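Local coordinates for protein putative glycosidase ph117-related (Bacteroides thetaiotaomicron, PDB 5A7V) that probably cleaves beta-mannosidic linkages as a GH130 family glycoside hydrolase or phosphorylase, and holds mannose in its pocket, at residues 292-297 / 301-306. Residues are numbered along the deposited sequence; the frame is centred on the assembly and turned at random.
With MAN (alpha-D-mannopyranose), chain E.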
loop_
_atom_site.group_PDB
_atom_site.type_symbol
_atom_site.label_atom_id
_atom_site.label_comp_id
_atom_site.label_asym_id
_atom_site.label_seq_id
_atom_site.Cartn_x
_atom_site.Cartn_y
_atom_site.Cartn_z
ATOM N N ASN A 292 -5.540 -14.126 -5.428
ATOM C CA ASN A 292 -5.741 -15.322 -6.260
ATOM C C ASN A 292 -7.123 -15.951 -6.024
ATOM O O ASN A 292 -7.450 -16.394 -4.919
ATOM C CB ASN A 292 -4.631 -16.317 -5.959
ATOM C CG ASN A 292 -4.558 -17.447 -6.983
ATOM O OD1 ASN A 292 -4.766 -17.235 -8.174
ATOM N ND2 ASN A 292 -4.196 -18.657 -6.504
ATOM N N SER A 293 -7.948 -15.977 -7.061
ATOM C CA SER A 293 -9.248 -16.607 -6.998
ATOM C C SER A 293 -9.164 -18.138 -6.916
ATOM O O SER A 293 -8.462 -18.755 -7.727
ATOM C CB SER A 293 -10.034 -16.262 -8.291
ATOM O OG SER A 293 -11.253 -17.007 -8.373
ATOM N N ALA A 294 -9.831 -18.720 -5.928
ATOM C CA ALA A 294 -9.856 -20.212 -5.849
ATOM C C ALA A 294 -10.424 -20.811 -7.126
ATOM O O ALA A 294 -10.009 -21.908 -7.538
ATOM C CB ALA A 294 -10.695 -20.610 -4.648
ATOM N N SER A 295 -11.432 -20.150 -7.701
ATOM C CA SER A 295 -12.153 -20.697 -8.843
ATOM C C SER A 295 -11.553 -20.360 -10.197
ATOM O O SER A 295 -11.551 -21.190 -11.123
ATOM C CB SER A 295 -13.602 -20.277 -8.779
ATOM O OG SER A 295 -13.708 -18.906 -8.652
ATOM N N ARG A 296 -11.027 -19.127 -10.324
ATOM C CA ARG A 296 -10.628 -18.581 -11.618
ATOM C C ARG A 296 -9.153 -18.277 -11.744
ATOM O O ARG A 296 -8.725 -17.720 -12.761
ATOM C CB ARG A 296 -11.464 -17.310 -11.957
ATOM C CG ARG A 296 -12.982 -17.610 -11.907
ATOM C CD ARG A 296 -13.822 -16.525 -12.450
ATOM N NE ARG A 296 -13.727 -16.527 -13.895
ATOM C CZ ARG A 296 -14.613 -17.060 -14.758
ATOM N NH1 ARG A 296 -15.669 -17.801 -14.367
ATOM N NH2 ARG A 296 -14.397 -16.844 -16.051
ATOM N N GLY A 297 -8.381 -18.578 -10.697
ATOM C CA GLY A 297 -7.002 -18.145 -10.598
ATOM C C GLY A 297 -5.958 -19.094 -11.097
ATOM O O GLY A 297 -6.207 -19.883 -12.044
ATOM N N TYR A 301 -0.592 -21.398 -7.162
ATOM C CA TYR A 301 -0.523 -20.541 -5.989
ATOM C C TYR A 301 -1.686 -20.816 -5.055
ATOM O O TYR A 301 -2.756 -21.241 -5.486
ATOM C CB TYR A 301 -0.541 -19.034 -6.422
ATOM C CG TYR A 301 0.628 -18.661 -7.287
ATOM C CD1 TYR A 301 1.807 -18.240 -6.752
ATOM C CD2 TYR A 301 0.579 -18.769 -8.649
ATOM C CE1 TYR A 301 2.889 -17.916 -7.538
ATOM C CE2 TYR A 301 1.669 -18.450 -9.455
ATOM C CZ TYR A 301 2.832 -18.029 -8.899
ATOM O OH TYR A 301 3.911 -17.748 -9.711
ATOM N N THR A 302 -1.469 -20.617 -3.770
ATOM C CA THR A 302 -2.495 -20.820 -2.754
ATOM C C THR A 302 -3.775 -20.073 -3.056
ATOM O O THR A 302 -3.736 -18.854 -3.322
ATOM C CB THR A 302 -1.897 -20.356 -1.366
ATOM O OG1 THR A 302 -0.672 -21.066 -1.126
ATOM C CG2 THR A 302 -2.854 -20.512 -0.240
ATOM N N ALA A 303 -4.935 -20.699 -2.984
ATOM C CA ALA A 303 -6.213 -20.036 -3.150
ATOM C C ALA A 303 -6.274 -18.886 -2.140
ATOM O O ALA A 303 -5.934 -19.043 -0.959
ATOM C CB ALA A 303 -7.360 -20.999 -2.925
ATOM N N ASN A 304 -6.712 -17.716 -2.612
ATOM C CA ASN A 304 -7.003 -16.511 -1.785
ATOM C C ASN A 304 -5.760 -15.809 -1.278
ATOM O O ASN A 304 -5.893 -14.841 -0.527
ATOM C CB ASN A 304 -7.982 -16.880 -0.647
ATOM C CG ASN A 304 -9.346 -17.239 -1.205
ATOM O OD1 ASN A 304 -9.946 -16.434 -1.913
ATOM N ND2 ASN A 304 -9.803 -18.453 -0.973
ATOM N N VAL A 305 -4.573 -16.226 -1.694
ATOM C CA VAL A 305 -3.356 -15.498 -1.286
ATOM C C VAL A 305 -3.300 -14.130 -1.968
ATOM O O VAL A 305 -3.736 -13.969 -3.099
ATOM C CB VAL A 305 -2.088 -16.333 -1.584
ATOM C CG1 VAL A 305 -1.739 -16.355 -3.056
ATOM C CG2 VAL A 305 -0.895 -15.926 -0.740
ATOM N N TYR A 306 -2.680 -13.169 -1.263
ATOM C CA TYR A 306 -2.275 -11.880 -1.889
ATOM C C TYR A 306 -0.786 -11.930 -2.209
ATOM O O TYR A 306 0.052 -12.109 -1.313
ATOM C CB TYR A 306 -2.556 -10.679 -1.003
ATOM C CG TYR A 306 -3.971 -10.257 -0.858
ATOM C CD1 TYR A 306 -4.936 -11.031 -0.192
ATOM C CD2 TYR A 306 -4.390 -9.008 -1.348
ATOM C CE1 TYR A 306 -6.232 -10.585 -0.020
ATOM C CE2 TYR A 306 -5.674 -8.561 -1.173
ATOM C CZ TYR A 306 -6.591 -9.321 -0.477
ATOM O OH TYR A 306 -7.880 -8.871 -0.262
HETATM C C1 MAN E . -8.026 -5.720 1.490
HETATM C C2 MAN E . -6.804 -4.793 1.668
HETATM C C3 MAN E . -6.136 -4.796 3.056
HETATM C C4 MAN E . -6.008 -6.226 3.612
HETATM C C5 MAN E . -6.597 -7.290 2.667
HETATM C C6 MAN E . -6.615 -8.700 3.302
HETATM O O1 MAN E . -8.252 -6.115 0.029
HETATM O O2 MAN E . -7.282 -3.473 1.370
HETATM O O3 MAN E . -6.861 -4.046 4.013
HETATM O O4 MAN E . -4.634 -6.424 3.871
HETATM O O5 MAN E . -7.964 -6.871 2.360
HETATM O O6 MAN E . -7.468 -8.693 4.454
HETATM O O HOH W 1 -11.374 -17.077 -4.185
#
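N292 meets the turn T302–V305 with three hydrogen bonds, two through its backbone, one given and one accepted, and one given by its side chain. Its N donates to V305 O at 3.0 Å, the N-H pointing almost straight at the acceptor (163°), and its O accepts from N304 N at 2.8 Å along a more bent path (141°). The third comes from the carboxamide: CG lies anti to the backbone N (chi1 -167°), which brings ND2 to the start of the turn, where it donates to T302 O at 3.2 Å. That bond is nearly straight at the hydrogen and T302 O lies in the amide plane of N292, yet the donor stands above the carbonyl plane rather than on a lone pair. V305 N, closing the type II turn, reaches the same oxygen from the opposite face, so T302 O takes two donors. Y301 O, 3.1 Å from ND2, is too poorly angled to bond. At the amide's other end OD1 accepts from D298 N, which should fix its rotation. S293 OG accepts from R296 N, an ST motif, and S293 N bonds S268 OG. Farther out, a water accepts from A294 N and donates to N304 OD1, 2.8 Å each, while the methyls of A294 and A303 touch. N304 O accepts from Y342 OH, and the Y342 ring packs edge-to-face with that of Y306, whose OH lies 2.8 Å from O1 of the bound mannose. This is a type II beta turn in the loop joining antiparallel strands 283-291 and 306-314, in the family's five-bladed beta-propeller, beside the mannose pocket.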